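Side-chain contacts in uncharacterized protein (Escherichia coli O157:H7, PDB 4ZV9), which is of unknown function but belongs to the dienelactone hydrolase family of alpha/beta-hydrolases and is probably a hydrolase of that kind: residues 182-187 / 196-201; 154-159 / 171-176. All coordinates share one frame; numbering follows the deposited sequence.

Contact 1 of 2, residues 182-187 / 196-201; sequences EGWPAY and KVYEAY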
loop_
_atom_site.group_PDB
_atom_site.type_symbol
_atom_site.label_atom_id
_atom_site.label_comp_id
_atom_site.label_asym_id
_atom_site.label_seq_id
_atom_site.Cartn_x
_atom_site.Cartn_y
_atom_site.Cartn_z
ATOM N N GLU A 182 7.257 17.787 -6.392
ATOM C CA GLU A 182 6.733 18.956 -7.120
ATOM C C GLU A 182 5.265 19.191 -6.831
ATOM O O GLU A 182 4.827 20.323 -6.745
ATOM C CB GLU A 182 6.823 18.706 -8.628
ATOM C CG GLU A 182 7.082 19.931 -9.475
ATOM C CD GLU A 182 7.331 19.562 -10.928
ATOM O OE1 GLU A 182 7.260 18.352 -11.263
ATOM O OE2 GLU A 182 7.627 20.476 -11.726
ATOM N N GLY A 183 4.507 18.104 -6.731
ATOM C CA GLY A 183 3.071 18.196 -6.487
ATOM C C GLY A 183 2.640 18.263 -5.030
ATOM O O GLY A 183 1.472 18.523 -4.739
ATOM N N TRP A 184 3.574 18.061 -4.105
ATOM C CA TRP A 184 3.236 18.062 -2.680
ATOM C C TRP A 184 2.671 19.391 -2.155
ATOM O O TRP A 184 1.643 19.390 -1.485
ATOM C CB TRP A 184 4.401 17.539 -1.828
ATOM C CG TRP A 184 4.220 17.695 -0.344
ATOM C CD1 TRP A 184 5.083 18.309 0.514
ATOM C CD2 TRP A 184 3.091 17.281 0.455
ATOM N NE1 TRP A 184 4.580 18.285 1.794
ATOM C CE2 TRP A 184 3.362 17.664 1.789
ATOM C CE3 TRP A 184 1.885 16.625 0.176
ATOM C CZ2 TRP A 184 2.471 17.415 2.843
ATOM C CZ3 TRP A 184 0.999 16.367 1.230
ATOM C CH2 TRP A 184 1.301 16.762 2.543
ATOM N N PRO A 185 3.320 20.533 -2.462
ATOM C CA PRO A 185 2.779 21.769 -1.913
ATOM C C PRO A 185 1.298 22.022 -2.228
ATOM O O PRO A 185 0.566 22.492 -1.357
ATOM C CB PRO A 185 3.688 22.853 -2.530
ATOM C CG PRO A 185 4.996 22.162 -2.726
ATOM C CD PRO A 185 4.645 20.734 -3.079
ATOM N N ALA A 186 0.862 21.745 -3.453
ATOM C CA ALA A 186 -0.543 21.944 -3.802
ATOM C C ALA A 186 -1.437 20.982 -3.008
ATOM O O ALA A 186 -2.517 21.346 -2.562
ATOM C CB ALA A 186 -0.762 21.760 -5.299
ATOM N N TYR A 187 -0.965 19.756 -2.817
ATOM C CA TYR A 187 -1.718 18.754 -2.066
ATOM C C TYR A 187 -1.811 19.167 -0.602
ATOM O O TYR A 187 -2.898 19.165 -0.011
ATOM C CB TYR A 187 -1.048 17.384 -2.235
ATOM C CG TYR A 187 -1.803 16.174 -1.707
ATOM C CD1 TYR A 187 -3.187 16.186 -1.517
ATOM C CD2 TYR A 187 -1.145 14.965 -1.545
ATOM C CE1 TYR A 187 -3.861 15.052 -1.064
ATOM C CE2 TYR A 187 -1.814 13.832 -1.115
ATOM C CZ TYR A 187 -3.169 13.878 -0.876
ATOM O OH TYR A 187 -3.824 12.737 -0.467
ATOM N N LYS A 196 -8.024 18.592 6.889
ATOM C CA LYS A 196 -7.835 17.146 6.859
ATOM C C LYS A 196 -6.728 16.698 7.801
ATOM O O LYS A 196 -5.786 17.444 8.064
ATOM C CB LYS A 196 -7.528 16.680 5.437
ATOM C CG LYS A 196 -8.619 17.020 4.430
ATOM C CD LYS A 196 -9.959 16.405 4.815
ATOM C CE LYS A 196 -11.023 16.722 3.781
ATOM N NZ LYS A 196 -12.344 16.136 4.144
ATOM N N VAL A 197 -6.881 15.488 8.334
ATOM C CA VAL A 197 -5.917 14.912 9.265
ATOM C C VAL A 197 -4.808 14.286 8.444
ATOM O O VAL A 197 -5.063 13.381 7.644
ATOM C CB VAL A 197 -6.580 13.845 10.178
ATOM C CG1 VAL A 197 -5.547 13.124 11.046
ATOM C CG2 VAL A 197 -7.645 14.495 11.063
ATOM N N TYR A 198 -3.579 14.761 8.632
ATOM C CA TYR A 198 -2.438 14.183 7.938
ATOM C C TYR A 198 -1.140 14.485 8.662
ATOM O O TYR A 198 -1.071 15.401 9.478
ATOM C CB TYR A 198 -2.332 14.736 6.508
ATOM C CG TYR A 198 -1.756 16.137 6.449
ATOM C CD1 TYR A 198 -2.554 17.248 6.696
ATOM C CD2 TYR A 198 -0.410 16.350 6.180
ATOM C CE1 TYR A 198 -2.030 18.525 6.671
ATOM C CE2 TYR A 198 0.126 17.634 6.145
ATOM C CZ TYR A 198 -0.689 18.711 6.391
ATOM O OH TYR A 198 -0.166 19.987 6.362
ATOM N N GLU A 199 -0.121 13.685 8.366
ATOM C CA GLU A 199 1.252 13.965 8.794
ATOM C C GLU A 199 2.108 13.623 7.590
ATOM O O GLU A 199 1.861 12.618 6.919
ATOM C CB GLU A 199 1.697 13.139 10.002
ATOM C CG GLU A 199 1.052 13.547 11.312
ATOM C CD GLU A 199 1.601 12.787 12.510
ATOM O OE1 GLU A 199 2.649 12.115 12.389
ATOM O OE2 GLU A 199 0.985 12.874 13.591
ATOM N N ALA A 200 3.080 14.479 7.288
ATOM C CA ALA A 200 3.950 14.243 6.141
ATOM C C ALA A 200 5.386 14.395 6.568
ATOM O O ALA A 200 5.713 15.267 7.366
ATOM C CB ALA A 200 3.633 15.204 5.012
ATOM N N TYR A 201 6.234 13.517 6.053
ATOM C CA TYR A 201 7.644 13.532 6.392
ATOM C C TYR A 201 8.484 13.472 5.138
ATOM O O TYR A 201 8.215 12.674 4.231
ATOM C CB TYR A 201 7.988 12.356 7.303
ATOM C CG TYR A 201 7.274 12.429 8.619
ATOM C CD1 TYR A 201 7.770 13.225 9.659
ATOM C CD2 TYR A 201 6.088 11.737 8.825
ATOM C CE1 TYR A 201 7.104 13.309 10.870
ATOM C CE2 TYR A 201 5.419 11.806 10.034
ATOM C CZ TYR A 201 5.925 12.597 11.048
ATOM O OH TYR A 201 5.253 12.681 12.239
#
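Helix 184-193 and strand 198-203 are successive elements in the C-terminal half of an alpha/beta-hydrolase fold, and the indole of Trp184, near the start of the helix, packs against Tyr198 and Ala200 on the strand. Chi1 of Trp184 (171°) sets CG opposite the backbone N, which carries the six-membered ring of the indole out toward the strand. Tyr198 and Ala200 are alternate residues, so both send their CB atoms toward the helix. The methyl of Ala200 lies obliquely to the indole, its CB 3.3 Å from Trp184 CZ2 and 3.7 Å from CH2, a tight fit for carbon against carbon. Tyr198 comes in differently: chi1 of 77° places its CG between the backbone N and the carbonyl carbon, and its CE2 meets the rim of the indole near the indole plane, 3.9 Å from Trp184 CH2. The two six-membered rings have centroids 6.0 Å apart and planes at 72°, an oblique meeting. The phenol oxygen of Tyr198 points on to Glu188, one turn after Trp184 in the helix, and hydrogen-bonds to its OE2. Phe173 of the neighbouring strand and Leu191 of the helix also touch the indole. Between the two segments, then, the contact is apolar and rests on the fit of carbon surfaces, while the bond to Glu188 gives the tyrosine a polar tie to the helix and should limit how far its ring can shift.

Contact 2 of 2, residues 154-159 / 171-176; sequences GRQAPT and LHFAEL
Gln156 sends CG off anti to its carbonyl carbon, and a single bend at chi2 (-59°) turns the amide toward Phe173, whose own ring, with CG likewise anti to the carbonyl carbon (chi1 -63°), reaches out to meet it. The setting is the alpha/beta-hydrolase fold: Phe173 sits on strand 169-174, and Gln156 belongs to the loop that follows strand 148-151. The two side chains approach from opposite directions. Gln156 NE2 lies 3.6 Å from Phe173 CE1, and Gln156 OE1 is equally close to Phe173 CZ, so the amide lies against the CE1-CZ bond of the ring, obliquely, the two planes 59° apart. This is van der Waals contact between a polar group and an aromatic one. The amide nitrogen finds its hydrogen bond elsewhere, at the carbonyl oxygen of Ile180, which ties the bent side chain to helix 178-181. Trp184 and Tyr187 also touch Gln156, while the ring of Phe173 packs on Ile180 and Asn181, so both partners share surroundings built by helices 178-181 and 184-193, which follow the strand. Gly154 approaches more loosely, its carbonyl oxygen near the plane of the Phe173 ring and at its edge. On the backbone side a water accepts from Gly154 N at 3.1 Å and makes a weak contact with His172 O at 3.4 Å.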
loop_
_atom_site.group_PDB
_atom_site.type_symbol
_atom_site.label_atom_id
_atom_site.label_comp_id
_atom_site.label_asym_id
_atom_site.label_seq_id
_atom_site.Cartn_x
_atom_site.Cartn_y
_atom_site.Cartn_z
ATOM N N GLY A 154 4.576 8.527 -3.633
ATOM C CA GLY A 154 3.617 8.306 -4.716
ATOM C C GLY A 154 2.869 9.541 -5.146
ATOM O O GLY A 154 2.878 10.571 -4.456
ATOM N N ARG A 155 2.233 9.438 -6.309
ATOM C CA ARG A 155 1.451 10.548 -6.869
ATOM C C ARG A 155 0.402 11.074 -5.891
ATOM O O ARG A 155 -0.299 10.322 -5.232
ATOM C CB ARG A 155 0.742 10.157 -8.167
ATOM C CG ARG A 155 1.489 10.600 -9.422
ATOM C CD ARG A 155 0.880 10.023 -10.704
ATOM N NE ARG A 155 -0.572 10.104 -10.682
ATOM C CZ ARG A 155 -1.373 9.516 -11.565
ATOM N NH1 ARG A 155 -0.881 8.775 -12.555
ATOM N NH2 ARG A 155 -2.684 9.666 -11.446
ATOM N N GLN A 156 0.275 12.387 -5.862
ATOM C CA GLN A 156 -0.646 13.066 -4.970
ATOM C C GLN A 156 -2.091 12.842 -5.435
ATOM O O GLN A 156 -2.326 12.424 -6.559
ATOM C CB GLN A 156 -0.354 14.571 -4.996
ATOM C CG GLN A 156 1.120 14.960 -5.035
ATOM C CD GLN A 156 1.947 14.449 -3.869
ATOM O OE1 GLN A 156 1.426 13.902 -2.900
ATOM N NE2 GLN A 156 3.254 14.661 -3.949
ATOM N N ALA A 157 -3.054 13.087 -4.551
ATOM C CA ALA A 157 -4.462 13.035 -4.928
ATOM C C ALA A 157 -4.737 14.275 -5.779
ATOM O O ALA A 157 -4.067 15.288 -5.603
ATOM C CB ALA A 157 -5.344 13.069 -3.687
ATOM N N PRO A 158 -5.704 14.201 -6.705
ATOM C CA PRO A 158 -6.066 15.389 -7.473
ATOM C C PRO A 158 -6.584 16.501 -6.535
ATOM O O PRO A 158 -7.431 16.233 -5.677
ATOM C CB PRO A 158 -7.184 14.882 -8.395
ATOM C CG PRO A 158 -6.987 13.416 -8.484
ATOM C CD PRO A 158 -6.443 13.001 -7.146
ATOM N N THR A 159 -6.100 17.729 -6.711
ATOM C CA THR A 159 -6.453 18.820 -5.810
ATOM C C THR A 159 -7.963 19.028 -5.647
ATOM O O THR A 159 -8.437 19.245 -4.530
ATOM C CB THR A 159 -5.821 20.159 -6.252
ATOM O OG1 THR A 159 -4.407 20.018 -6.323
ATOM C CG2 THR A 159 -6.167 21.280 -5.277
ATOM N N LEU A 171 2.056 10.543 4.963
ATOM C CA LEU A 171 2.788 10.575 3.706
ATOM C C LEU A 171 4.309 10.592 3.905
ATOM O O LEU A 171 4.836 11.385 4.690
ATOM C CB LEU A 171 2.364 11.772 2.857
ATOM C CG LEU A 171 0.850 11.916 2.655
ATOM C CD1 LEU A 171 0.267 12.914 3.648
ATOM C CD2 LEU A 171 0.518 12.372 1.252
ATOM N N HIS A 172 4.992 9.695 3.206
ATOM C CA HIS A 172 6.457 9.624 3.252
ATOM C C HIS A 172 7.031 10.078 1.913
ATOM O O HIS A 172 6.708 9.501 0.860
ATOM C CB HIS A 172 6.918 8.197 3.515
ATOM C CG HIS A 172 6.326 7.577 4.737
ATOM N ND1 HIS A 172 6.727 7.916 6.013
ATOM C CD2 HIS A 172 5.382 6.615 4.879
ATOM C CE1 HIS A 172 6.046 7.197 6.889
ATOM N NE2 HIS A 172 5.230 6.393 6.226
ATOM N N PHE A 173 7.885 11.095 1.945
ATOM C CA PHE A 173 8.520 11.610 0.735
ATOM C C PHE A 173 10.039 11.551 0.859
ATOM O O PHE A 173 10.582 11.721 1.945
ATOM C CB PHE A 173 8.116 13.057 0.483
ATOM C CG PHE A 173 6.651 13.254 0.234
ATOM C CD1 PHE A 173 6.062 12.782 -0.931
ATOM C CD2 PHE A 173 5.875 13.968 1.131
ATOM C CE1 PHE A 173 4.715 12.980 -1.177
ATOM C CE2 PHE A 173 4.531 14.185 0.882
ATOM C CZ PHE A 173 3.949 13.696 -0.271
ATOM N N ALA A 174 10.710 11.318 -0.264
ATOM C CA ALA A 174 12.167 11.324 -0.304
ATOM C C ALA A 174 12.622 12.699 -0.792
ATOM O O ALA A 174 12.095 13.208 -1.783
ATOM C CB ALA A 174 12.664 10.243 -1.233
ATOM N N GLU A 175 13.590 13.295 -0.108
ATOM C CA GLU A 175 14.081 14.642 -0.476
ATOM C C GLU A 175 14.497 14.780 -1.940
ATOM O O GLU A 175 14.152 15.762 -2.597
ATOM C CB GLU A 175 15.269 15.044 0.387
ATOM C CG GLU A 175 15.721 16.480 0.129
ATOM C CD GLU A 175 17.022 16.857 0.815
ATOM O OE1 GLU A 175 17.712 15.982 1.381
ATOM O OE2 GLU A 175 17.371 18.049 0.756
ATOM N N LEU A 176 15.211 13.785 -2.459
ATOM C CA LEU A 176 15.715 13.845 -3.829
ATOM C C LEU A 176 14.681 13.510 -4.919
ATOM O O LEU A 176 14.950 13.702 -6.108
ATOM C CB LEU A 176 16.932 12.925 -3.969
ATOM C CG LEU A 176 18.096 13.169 -2.996
ATOM C CD1 LEU A 176 19.195 12.131 -3.190
ATOM C CD2 LEU A 176 18.663 14.566 -3.149
HETATM O O HOH W 1 3.800 9.811 -0.905
#

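From the N terminus, contact 2 comes first, closing the excursion between residues 154-159 and strand 169-174. Contact 1 opens only after that, at 182-187, and closes through the rest of helix 184-193 when the chain returns along strand 198-203, so the two loops run in series, neither nesting nor crossing. The centres of the two contacts lie about 7 Å apart; strands 169-174 and 198-203 are parallel neighbours, and Phe173 N and Leu171 N probably hydrogen-bond to Tyr201 O and Glu199 O. On the helix side, Gln156 OE1 packs 3.1 Å from Tyr187 CD2. Together they connect the loop after strand 148-151 and helix 184-193 to the paired strands 169-174 and 198-203.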